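PDB 3VRH: putative uncharacterized protein PH0300 from Pyrococcus horikoshii, which catalyses the ATP-dependent 2-thiolation of 5-methyluridine 54 in the T loop of tRNAs, a modification that stabilises them at high temperature. Local coordinates for residues L44-S55 against L67-H78; T173-P181 against Y253-E261. One frame throughout, in Å; residues are numbered along the deposited sequence.

Overall arrangement
Interaction 1 lies in the parallel part of the mixed sheet of the PP-loop domain, where strands 49-53 and 73-80 run side by side; interaction 2 brings the short helix 173-177 and the turn after it against the end of helix 245-256. Both are partly buried, but interaction 1 is set deeper, its centre about 12 Å from the centre of the chain against about 19 Å for that of interaction 2. They share no helix or strand. A ladder of backbone hydrogen bonds dominates the first, which buries 1035 Å² and reaches the bicine site. The second buries 464 Å², mainly through aromatic and aliphatic packing with a tyrosine hydroxyl set against backbone, and borders the second subunit.

Interaction 1: residues L44-S55 against L67-H78; sequences LTKDERILVAVS and LKKLGYNIECLH. With BCN (bicine), chain D.
Ile50 N donates a hydrogen bond to Asn73 O at 2.8 Å, the first rung of the parallel ladder joining the two strands of the beta-alpha-beta crossover 49-53, 58-69, 73-80. Ile50 O takes Glu75 N, Val52 uses its N and O on Glu75 O and Leu77 N, and Val54 N reaches Leu77 O. His78 continues the series with its side chain: ND1 donates to Val54 O at 2.8 Å, in the imidazole plane. At the turn before the strand, a water accepts from Asn73 N and lies 2.6 Å from Glu48 O. Arg49 NE meets Glu75 OE2 at 3.1 Å in a straight salt bridge (171°), but from above the carboxylate plane; Glu75 OE1 is bonded to His106, and Arg49 NH1 to Asn146 O. Lys46 lays CD over the centre of the Tyr72 ring, 3.8 Å from its centroid, while its bent chain delivers NZ to Leu70 O at 3.1 Å. Ala53 O accepts from bicine O6 at 2.8 Å, and Ser55 OG shares a hydrogen bond with bicine O4 at 2.9 Å. Alternation along the strand turns the Ala53 oxygen away from 73-78 and into the pocket; Ala53 also binds ATP, perhaps through this same atom.

Interaction 2: residues T173-P181 against Y253-E261; sequences TEYLAKGGP and YLKKKKLFE
Leu176 lies over one face of the Phe260 ring, its CB 4.0 Å from the centroid in a CH-pi contact, where the short, weakly bonded helix 173-177 of the PP-loop domain packs on the 3-10 segment 257-260 that follows helix 245-256. Leu176 CD1 reaches farther along the same ring to CE2, at 3.8 Å. The Thr173 side chain runs at about a right angle to that of Phe260, with CG2 4.0 Å from Phe260 CD2, and Ala177 CB sits 3.9 Å from Phe260 CB. With CG anti to the carbonyl carbon (chi1 -57°), the phenyl is swung beside its own backbone N and against the helix. Trp171 of the second subunit also packs on it. With an alanine at Phe260 the ring is gone, and Leu176, Thr173 and that tryptophan would probably be left facing a gap. Tyr253 comes in differently, its ring edge toward the turn, with Leu176 O in the ring plane; helix 157-169 touches it through Glu160 and Leu164. Gly179 brings bare backbone up to the hydroxyl, and the positive phi of Gly180 suits glycine. Gly179 N gives Tyr253 OH a weak, bent hydrogen bond of 3.2 Å, 126° at the hydrogen.

Interaction 1: residues L44-S55 against L67-H78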
loop_
_atom_site.group_PDB
_atom_site.type_symbol
_atom_site.label_atom_id
_atom_site.label_comp_id
_atom_site.label_asym_id
_atom_site.label_seq_id
_atom_site.Cartn_x
_atom_site.Cartn_y
_atom_site.Cartn_z
ATOM N N LEU A 44 -1.664 -28.282 -7.729
ATOM C CA LEU A 44 -1.890 -29.646 -7.274
ATOM C C LEU A 44 -2.200 -30.577 -8.445
ATOM O O LEU A 44 -2.715 -30.140 -9.478
ATOM C CB LEU A 44 -3.080 -29.683 -6.303
ATOM C CG LEU A 44 -2.933 -28.907 -4.990
ATOM C CD1 LEU A 44 -4.247 -28.869 -4.226
ATOM C CD2 LEU A 44 -1.812 -29.525 -4.137
ATOM N N THR A 45 -1.889 -31.858 -8.275
ATOM C CA THR A 45 -2.375 -32.885 -9.187
ATOM C C THR A 45 -3.090 -33.961 -8.376
ATOM O O THR A 45 -2.817 -34.150 -7.186
ATOM C CB THR A 45 -1.241 -33.532 -10.014
ATOM O OG1 THR A 45 -0.307 -34.182 -9.140
ATOM C CG2 THR A 45 -0.510 -32.500 -10.837
ATOM N N LYS A 46 -3.997 -34.677 -9.027
ATOM C CA LYS A 46 -4.865 -35.610 -8.322
ATOM C C LYS A 46 -4.135 -36.809 -7.704
ATOM O O LYS A 46 -4.710 -37.560 -6.920
ATOM C CB LYS A 46 -5.976 -36.080 -9.249
ATOM C CG LYS A 46 -7.329 -36.161 -8.573
ATOM C CD LYS A 46 -8.015 -34.818 -8.585
ATOM C CE LYS A 46 -9.241 -34.880 -9.466
ATOM N NZ LYS A 46 -9.765 -33.527 -9.729
ATOM N N ASP A 47 -2.868 -36.985 -8.045
ATOM C CA ASP A 47 -2.096 -38.106 -7.522
ATOM C C ASP A 47 -1.407 -37.742 -6.204
ATOM O O ASP A 47 -0.950 -38.626 -5.470
ATOM C CB ASP A 47 -1.045 -38.535 -8.544
ATOM C CG ASP A 47 -0.081 -37.402 -8.887
ATOM O OD1 ASP A 47 -0.502 -36.469 -9.612
ATOM O OD2 ASP A 47 1.087 -37.434 -8.426
ATOM N N GLU A 48 -1.332 -36.446 -5.911
ATOM C CA GLU A 48 -0.594 -35.960 -4.740
ATOM C C GLU A 48 -1.287 -36.265 -3.404
ATOM O O GLU A 48 -2.516 -36.291 -3.312
ATOM C CB GLU A 48 -0.338 -34.457 -4.856
ATOM C CG GLU A 48 0.919 -34.092 -5.609
ATOM C CD GLU A 48 1.039 -32.599 -5.857
ATOM O OE1 GLU A 48 0.063 -31.980 -6.336
ATOM O OE2 GLU A 48 2.116 -32.044 -5.580
ATOM N N ARG A 49 -0.483 -36.524 -2.379
ATOM C CA ARG A 49 -1.005 -36.661 -1.028
ATOM C C ARG A 49 -0.936 -35.294 -0.358
ATOM O O ARG A 49 0.133 -34.756 -0.125
ATOM C CB ARG A 49 -0.227 -37.710 -0.236
ATOM C CG ARG A 49 -0.868 -38.042 1.104
ATOM C CD ARG A 49 -0.716 -39.516 1.464
ATOM N NE ARG A 49 -0.718 -39.717 2.911
ATOM C CZ ARG A 49 0.385 -39.734 3.657
ATOM N NH1 ARG A 49 1.572 -39.563 3.080
ATOM N NH2 ARG A 49 0.305 -39.917 4.974
ATOM N N ILE A 50 -2.095 -34.726 -0.072
ATOM C CA ILE A 50 -2.150 -33.339 0.363
ATOM C C ILE A 50 -2.538 -33.208 1.827
ATOM O O ILE A 50 -3.456 -33.877 2.303
ATOM C CB ILE A 50 -3.133 -32.558 -0.500
ATOM C CG1 ILE A 50 -2.800 -32.797 -1.979
ATOM C CG2 ILE A 50 -3.095 -31.082 -0.129
ATOM C CD1 ILE A 50 -3.994 -32.691 -2.926
ATOM N N LEU A 51 -1.827 -32.343 2.539
ATOM C CA LEU A 51 -2.127 -32.081 3.934
ATOM C C LEU A 51 -2.774 -30.701 4.076
ATOM O O LEU A 51 -2.253 -29.721 3.540
ATOM C CB LEU A 51 -0.842 -32.135 4.754
ATOM C CG LEU A 51 -1.049 -31.849 6.242
ATOM C CD1 LEU A 51 -1.787 -33.008 6.888
ATOM C CD2 LEU A 51 0.259 -31.534 6.974
ATOM N N VAL A 52 -3.910 -30.622 4.769
ATOM C CA VAL A 52 -4.537 -29.316 5.046
ATOM C C VAL A 52 -4.497 -29.044 6.547
ATOM O O VAL A 52 -4.964 -29.858 7.358
ATOM C CB VAL A 52 -5.996 -29.228 4.542
ATOM C CG1 VAL A 52 -6.585 -27.847 4.845
ATOM C CG2 VAL A 52 -6.066 -29.516 3.052
ATOM N N ALA A 53 -3.904 -27.913 6.913
ATOM C CA ALA A 53 -3.769 -27.538 8.319
ATOM C C ALA A 53 -5.068 -26.917 8.736
ATOM O O ALA A 53 -5.391 -25.823 8.293
ATOM C CB ALA A 53 -2.625 -26.531 8.506
ATOM N N VAL A 54 -5.823 -27.602 9.575
ATOM C CA VAL A 54 -7.154 -27.114 9.918
ATOM C C VAL A 54 -7.193 -26.518 11.336
ATOM O O VAL A 54 -7.028 -27.219 12.331
ATOM C CB VAL A 54 -8.237 -28.199 9.669
ATOM C CG1 VAL A 54 -8.163 -28.670 8.227
ATOM C CG2 VAL A 54 -8.019 -29.383 10.558
ATOM N N SER A 55 -7.389 -25.204 11.409
ATOM C CA SER A 55 -7.388 -24.487 12.686
ATOM C C SER A 55 -8.741 -24.572 13.382
ATOM O O SER A 55 -8.864 -24.223 14.551
ATOM C CB SER A 55 -7.099 -23.008 12.428
ATOM O OG SER A 55 -8.130 -22.482 11.588
ATOM N N LEU A 67 -11.266 -29.281 -1.618
ATOM C CA LEU A 67 -10.268 -30.186 -2.185
ATOM C C LEU A 67 -10.802 -31.620 -2.176
ATOM O O LEU A 67 -10.597 -32.365 -3.129
ATOM C CB LEU A 67 -8.960 -30.121 -1.411
ATOM C CG LEU A 67 -8.168 -28.819 -1.563
ATOM C CD1 LEU A 67 -6.869 -28.922 -0.817
ATOM C CD2 LEU A 67 -7.918 -28.492 -3.012
ATOM N N LYS A 68 -11.519 -31.974 -1.110
ATOM C CA LYS A 68 -12.118 -33.304 -0.963
ATOM C C LYS A 68 -13.213 -33.514 -1.996
ATOM O O LYS A 68 -13.233 -34.528 -2.697
ATOM C CB LYS A 68 -12.713 -33.471 0.444
ATOM C CG LYS A 68 -13.193 -34.882 0.767
ATOM C CD LYS A 68 -12.018 -35.810 1.030
ATOM C CE LYS A 68 -12.515 -37.219 1.342
ATOM N NZ LYS A 68 -11.390 -38.178 1.345
ATOM N N LYS A 69 -14.131 -32.556 -2.079
ATOM C CA LYS A 69 -15.235 -32.637 -3.032
ATOM C C LYS A 69 -14.721 -32.682 -4.481
ATOM O O LYS A 69 -15.283 -33.368 -5.336
ATOM C CB LYS A 69 -16.202 -31.481 -2.824
ATOM C CG LYS A 69 -17.455 -31.567 -3.677
ATOM C CD LYS A 69 -18.500 -30.563 -3.217
ATOM C CE LYS A 69 -19.759 -30.658 -4.074
ATOM N NZ LYS A 69 -20.805 -29.652 -3.742
ATOM N N LEU A 70 -13.624 -31.976 -4.739
ATOM C CA LEU A 70 -13.014 -31.976 -6.066
ATOM C C LEU A 70 -12.337 -33.299 -6.395
ATOM O O LEU A 70 -12.019 -33.556 -7.549
ATOM C CB LEU A 70 -12.014 -30.827 -6.224
ATOM C CG LEU A 70 -12.661 -29.449 -6.336
ATOM C CD1 LEU A 70 -11.620 -28.355 -6.633
ATOM C CD2 LEU A 70 -13.738 -29.475 -7.410
ATOM N N GLY A 71 -12.113 -34.132 -5.386
ATOM C CA GLY A 71 -11.533 -35.438 -5.624
ATOM C C GLY A 71 -10.059 -35.575 -5.302
ATOM O O GLY A 71 -9.419 -36.514 -5.757
ATOM N N TYR A 72 -9.513 -34.655 -4.512
ATOM C CA TYR A 72 -8.112 -34.738 -4.127
ATOM C C TYR A 72 -7.893 -35.667 -2.947
ATOM O O TYR A 72 -8.824 -35.968 -2.204
ATOM C CB TYR A 72 -7.542 -33.340 -3.838
ATOM C CG TYR A 72 -7.371 -32.549 -5.106
ATOM C CD1 TYR A 72 -8.425 -31.826 -5.633
ATOM C CD2 TYR A 72 -6.168 -32.560 -5.795
ATOM C CE1 TYR A 72 -8.284 -31.111 -6.812
ATOM C CE2 TYR A 72 -6.015 -31.858 -6.972
ATOM C CZ TYR A 72 -7.079 -31.136 -7.480
ATOM O OH TYR A 72 -6.947 -30.434 -8.653
ATOM N N ASN A 73 -6.657 -36.127 -2.781
ATOM C CA ASN A 73 -6.317 -37.017 -1.676
ATOM C C ASN A 73 -5.859 -36.204 -0.467
ATOM O O ASN A 73 -4.689 -35.853 -0.348
ATOM C CB ASN A 73 -5.231 -38.023 -2.095
ATOM C CG ASN A 73 -4.759 -38.885 -0.939
ATOM O OD1 ASN A 73 -5.465 -39.046 0.057
ATOM N ND2 ASN A 73 -3.555 -39.436 -1.061
ATOM N N ILE A 74 -6.782 -35.900 0.436
ATOM C CA ILE A 74 -6.416 -34.976 1.495
ATOM C C ILE A 74 -6.536 -35.575 2.886
ATOM O O ILE A 74 -7.461 -36.333 3.176
ATOM C CB ILE A 74 -7.211 -33.657 1.409
ATOM C CG1 ILE A 74 -8.693 -33.921 1.629
ATOM C CG2 ILE A 74 -7.001 -32.964 0.055
ATOM C CD1 ILE A 74 -9.322 -32.934 2.563
ATOM N N GLU A 75 -5.569 -35.248 3.732
ATOM C CA GLU A 75 -5.660 -35.527 5.158
ATOM C C GLU A 75 -5.500 -34.183 5.858
ATOM O O GLU A 75 -4.967 -33.240 5.264
ATOM C CB GLU A 75 -4.589 -36.536 5.596
ATOM C CG GLU A 75 -4.672 -37.869 4.801
ATOM C CD GLU A 75 -3.695 -38.944 5.271
ATOM O OE1 GLU A 75 -3.249 -38.897 6.434
ATOM O OE2 GLU A 75 -3.376 -39.849 4.468
ATOM N N CYS A 76 -5.975 -34.085 7.095
ATOM C CA CYS A 76 -5.940 -32.816 7.796
ATOM C C CYS A 76 -5.120 -32.902 9.057
ATOM O O CYS A 76 -5.009 -33.970 9.672
ATOM C CB CYS A 76 -7.352 -32.341 8.110
ATOM S SG CYS A 76 -8.372 -32.240 6.643
ATOM N N LEU A 77 -4.531 -31.769 9.423
ATOM C CA LEU A 77 -3.771 -31.656 10.650
ATOM C C LEU A 77 -4.288 -30.468 11.445
ATOM O O LEU A 77 -4.367 -29.353 10.920
ATOM C CB LEU A 77 -2.287 -31.453 10.348
ATOM C CG LEU A 77 -1.432 -30.960 11.520
ATOM C CD1 LEU A 77 -1.327 -32.027 12.595
ATOM C CD2 LEU A 77 -0.043 -30.526 11.050
ATOM N N HIS A 78 -4.629 -30.701 12.710
ATOM C CA HIS A 78 -5.012 -29.614 13.592
ATOM C C HIS A 78 -3.949 -29.410 14.635
ATOM O O HIS A 78 -3.582 -30.345 15.338
ATOM C CB HIS A 78 -6.333 -29.899 14.292
ATOM C CG HIS A 78 -6.667 -28.900 15.350
ATOM N ND1 HIS A 78 -7.052 -27.610 15.057
ATOM C CD2 HIS A 78 -6.663 -28.995 16.701
ATOM C CE1 HIS A 78 -7.275 -26.953 16.183
ATOM N NE2 HIS A 78 -7.054 -27.775 17.194
HETATM N N1 BCN D . -5.488 -20.841 7.492
HETATM C C1 BCN D . -6.047 -19.724 6.626
HETATM C C2 BCN D . -5.681 -18.355 7.060
HETATM O O21 BCN D . -4.604 -18.211 7.695
HETATM O O22 BCN D . -6.436 -17.386 6.825
HETATM C C3 BCN D . -6.420 -21.178 8.602
HETATM C C4 BCN D . -7.897 -20.745 8.487
HETATM O O4 BCN D . -8.789 -21.402 8.963
HETATM C C5 BCN D . -5.262 -22.031 6.674
HETATM C C6 BCN D . -4.474 -23.075 7.341
HETATM O O6 BCN D . -3.971 -23.952 6.720
HETATM O O HOH W 1 -4.596 -35.535 -4.663
#

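Interaction 2: residues T173-P181 against Y253-E261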
loop_
_atom_site.group_PDB
_atom_site.type_symbol
_atom_site.label_atom_id
_atom_site.label_comp_id
_atom_site.label_asym_id
_atom_site.label_seq_id
_atom_site.Cartn_x
_atom_site.Cartn_y
_atom_site.Cartn_z
ATOM N N THR A 173 10.181 -6.158 2.583
ATOM C CA THR A 173 10.429 -6.561 1.214
ATOM C C THR A 173 10.775 -8.040 1.125
ATOM O O THR A 173 10.553 -8.669 0.083
ATOM C CB THR A 173 11.531 -5.710 0.583
ATOM O OG1 THR A 173 12.686 -5.744 1.425
ATOM C CG2 THR A 173 11.052 -4.265 0.461
ATOM N N GLU A 174 11.302 -8.597 2.216
ATOM C CA GLU A 174 11.587 -10.029 2.257
ATOM C C GLU A 174 10.306 -10.838 2.159
ATOM O O GLU A 174 10.169 -11.688 1.283
ATOM C CB GLU A 174 12.383 -10.404 3.509
ATOM C CG GLU A 174 13.887 -10.231 3.312
ATOM C CD GLU A 174 14.720 -10.962 4.351
ATOM O OE1 GLU A 174 14.134 -11.699 5.183
ATOM O OE2 GLU A 174 15.964 -10.796 4.329
ATOM N N TYR A 175 9.363 -10.551 3.046
ATOM C CA TYR A 175 8.035 -11.135 2.944
ATOM C C TYR A 175 7.420 -10.932 1.560
ATOM O O TYR A 175 6.789 -11.833 1.025
ATOM C CB TYR A 175 7.111 -10.532 3.991
ATOM C CG TYR A 175 7.286 -11.117 5.366
ATOM C CD1 TYR A 175 8.074 -12.242 5.571
ATOM C CD2 TYR A 175 6.640 -10.555 6.466
ATOM C CE1 TYR A 175 8.227 -12.782 6.833
ATOM C CE2 TYR A 175 6.789 -11.084 7.731
ATOM C CZ TYR A 175 7.582 -12.195 7.909
ATOM O OH TYR A 175 7.726 -12.718 9.172
ATOM N N LEU A 176 7.620 -9.749 0.988
ATOM C CA LEU A 176 7.019 -9.387 -0.296
ATOM C C LEU A 176 7.548 -10.225 -1.455
ATOM O O LEU A 176 6.893 -10.341 -2.501
ATOM C CB LEU A 176 7.237 -7.896 -0.609
ATOM C CG LEU A 176 6.445 -6.893 0.235
ATOM C CD1 LEU A 176 6.908 -5.476 -0.066
ATOM C CD2 LEU A 176 4.956 -7.050 -0.003
ATOM N N ALA A 177 8.742 -10.784 -1.290
ATOM C CA ALA A 177 9.310 -11.612 -2.344
ATOM C C ALA A 177 8.622 -12.972 -2.364
ATOM O O ALA A 177 8.608 -13.657 -3.384
ATOM C CB ALA A 177 10.807 -11.765 -2.155
ATOM N N LYS A 178 8.021 -13.338 -1.239
ATOM C CA LYS A 178 7.543 -14.702 -1.026
ATOM C C LYS A 178 6.011 -14.878 -1.006
ATOM O O LYS A 178 5.493 -15.797 -0.377
ATOM C CB LYS A 178 8.179 -15.277 0.250
ATOM C CG LYS A 178 9.606 -15.788 0.038
ATOM C CD LYS A 178 10.348 -16.046 1.358
ATOM C CE LYS A 178 11.050 -14.782 1.884
ATOM N NZ LYS A 178 11.822 -15.019 3.152
ATOM N N GLY A 179 5.293 -14.012 -1.713
ATOM C CA GLY A 179 3.845 -14.105 -1.784
ATOM C C GLY A 179 3.373 -14.923 -2.974
ATOM O O GLY A 179 4.163 -15.623 -3.617
ATOM N N GLY A 180 2.080 -14.832 -3.276
ATOM C CA GLY A 180 1.511 -15.578 -4.383
ATOM C C GLY A 180 0.966 -16.916 -3.925
ATOM O O GLY A 180 1.119 -17.287 -2.765
ATOM N N PRO A 181 0.336 -17.656 -4.845
ATOM C CA PRO A 181 -0.443 -18.859 -4.518
ATOM C C PRO A 181 0.394 -20.111 -4.287
ATOM O O PRO A 181 -0.166 -21.147 -3.887
ATOM C CB PRO A 181 -1.328 -19.049 -5.755
ATOM C CG PRO A 181 -0.518 -18.470 -6.888
ATOM C CD PRO A 181 0.339 -17.361 -6.292
ATOM N N TYR A 253 0.525 -7.029 -8.204
ATOM C CA TYR A 253 1.588 -7.565 -7.357
ATOM C C TYR A 253 2.294 -8.780 -7.969
ATOM O O TYR A 253 3.527 -8.907 -7.883
ATOM C CB TYR A 253 1.052 -7.951 -5.973
ATOM C CG TYR A 253 2.028 -8.821 -5.212
ATOM C CD1 TYR A 253 3.214 -8.296 -4.724
ATOM C CD2 TYR A 253 1.771 -10.169 -5.005
ATOM C CE1 TYR A 253 4.119 -9.083 -4.045
ATOM C CE2 TYR A 253 2.652 -10.958 -4.318
ATOM C CZ TYR A 253 3.826 -10.416 -3.841
ATOM O OH TYR A 253 4.714 -11.220 -3.160
ATOM N N LEU A 254 1.497 -9.687 -8.534
ATOM C CA LEU A 254 2.021 -10.911 -9.120
ATOM C C LEU A 254 2.989 -10.590 -10.243
ATOM O O LEU A 254 4.010 -11.257 -10.408
ATOM C CB LEU A 254 0.873 -11.792 -9.638
ATOM C CG LEU A 254 0.070 -12.478 -8.524
ATOM C CD1 LEU A 254 -0.825 -13.545 -9.098
ATOM C CD2 LEU A 254 1.010 -13.083 -7.480
ATOM N N LYS A 255 2.669 -9.534 -10.984
ATOM C CA LYS A 255 3.473 -9.091 -12.119
ATOM C C LYS A 255 4.792 -8.433 -11.710
ATOM O O LYS A 255 5.762 -8.448 -12.466
ATOM C CB LYS A 255 2.639 -8.163 -13.012
ATOM C CG LYS A 255 1.329 -8.818 -13.488
ATOM C CD LYS A 255 0.511 -7.953 -14.451
ATOM C CE LYS A 255 0.935 -8.182 -15.899
ATOM N NZ LYS A 255 2.359 -7.757 -16.126
ATOM N N LYS A 256 4.834 -7.879 -10.501
ATOM C CA LYS A 256 5.983 -7.076 -10.074
ATOM C C LYS A 256 6.776 -7.751 -8.978
ATOM O O LYS A 256 7.812 -7.234 -8.563
ATOM C CB LYS A 256 5.529 -5.702 -9.569
ATOM C CG LYS A 256 4.788 -4.852 -10.583
ATOM C CD LYS A 256 5.565 -4.763 -11.888
ATOM C CE LYS A 256 5.016 -3.669 -12.780
ATOM N NZ LYS A 256 5.849 -3.589 -13.998
ATOM N N LYS A 257 6.255 -8.881 -8.497
ATOM C CA LYS A 257 6.813 -9.643 -7.381
ATOM C C LYS A 257 8.327 -9.822 -7.501
ATOM O O LYS A 257 9.069 -9.781 -6.512
ATOM C CB LYS A 257 6.128 -11.020 -7.339
ATOM C CG LYS A 257 6.475 -11.882 -6.156
ATOM C CD LYS A 257 5.435 -13.006 -5.977
ATOM C CE LYS A 257 5.774 -14.245 -6.807
ATOM N NZ LYS A 257 7.069 -14.818 -6.344
ATOM N N LYS A 258 8.768 -10.011 -8.737
ATOM C CA LYS A 258 10.165 -10.238 -9.071
ATOM C C LYS A 258 11.126 -9.189 -8.497
ATOM O O LYS A 258 12.284 -9.490 -8.203
ATOM C CB LYS A 258 10.287 -10.279 -10.594
ATOM C CG LYS A 258 8.969 -10.654 -11.303
ATOM C CD LYS A 258 9.231 -11.406 -12.613
ATOM C CE LYS A 258 9.980 -12.725 -12.363
ATOM N NZ LYS A 258 10.417 -13.429 -13.613
ATOM N N LEU A 259 10.635 -7.959 -8.339
ATOM C CA LEU A 259 11.465 -6.825 -7.917
ATOM C C LEU A 259 11.937 -6.937 -6.482
ATOM O O LEU A 259 12.858 -6.235 -6.073
ATOM C CB LEU A 259 10.713 -5.495 -8.106
ATOM C CG LEU A 259 10.369 -5.079 -9.544
ATOM C CD1 LEU A 259 9.382 -3.909 -9.582
ATOM C CD2 LEU A 259 11.634 -4.746 -10.335
ATOM N N PHE A 260 11.298 -7.808 -5.712
ATOM C CA PHE A 260 11.667 -7.963 -4.314
ATOM C C PHE A 260 12.619 -9.131 -4.128
ATOM O O PHE A 260 13.118 -9.362 -3.031
ATOM C CB PHE A 260 10.413 -8.114 -3.443
ATOM C CG PHE A 260 9.461 -6.966 -3.577
ATOM C CD1 PHE A 260 8.296 -7.093 -4.320
ATOM C CD2 PHE A 260 9.753 -5.740 -2.996
ATOM C CE1 PHE A 260 7.425 -6.015 -4.462
ATOM C CE2 PHE A 260 8.900 -4.661 -3.142
ATOM C CZ PHE A 260 7.732 -4.793 -3.869
ATOM N N GLU A 261 12.880 -9.848 -5.214
ATOM C CA GLU A 261 13.653 -11.097 -5.152
ATOM C C GLU A 261 15.130 -11.012 -4.707
ATOM O O GLU A 261 15.656 -11.989 -4.164
ATOM C CB GLU A 261 13.481 -11.925 -6.439
ATOM C CG GLU A 261 12.034 -12.396 -6.631
ATOM C CD GLU A 261 11.843 -13.395 -7.770
ATOM O OE1 GLU A 261 12.844 -13.737 -8.445
ATOM O OE2 GLU A 261 10.684 -13.835 -7.983
#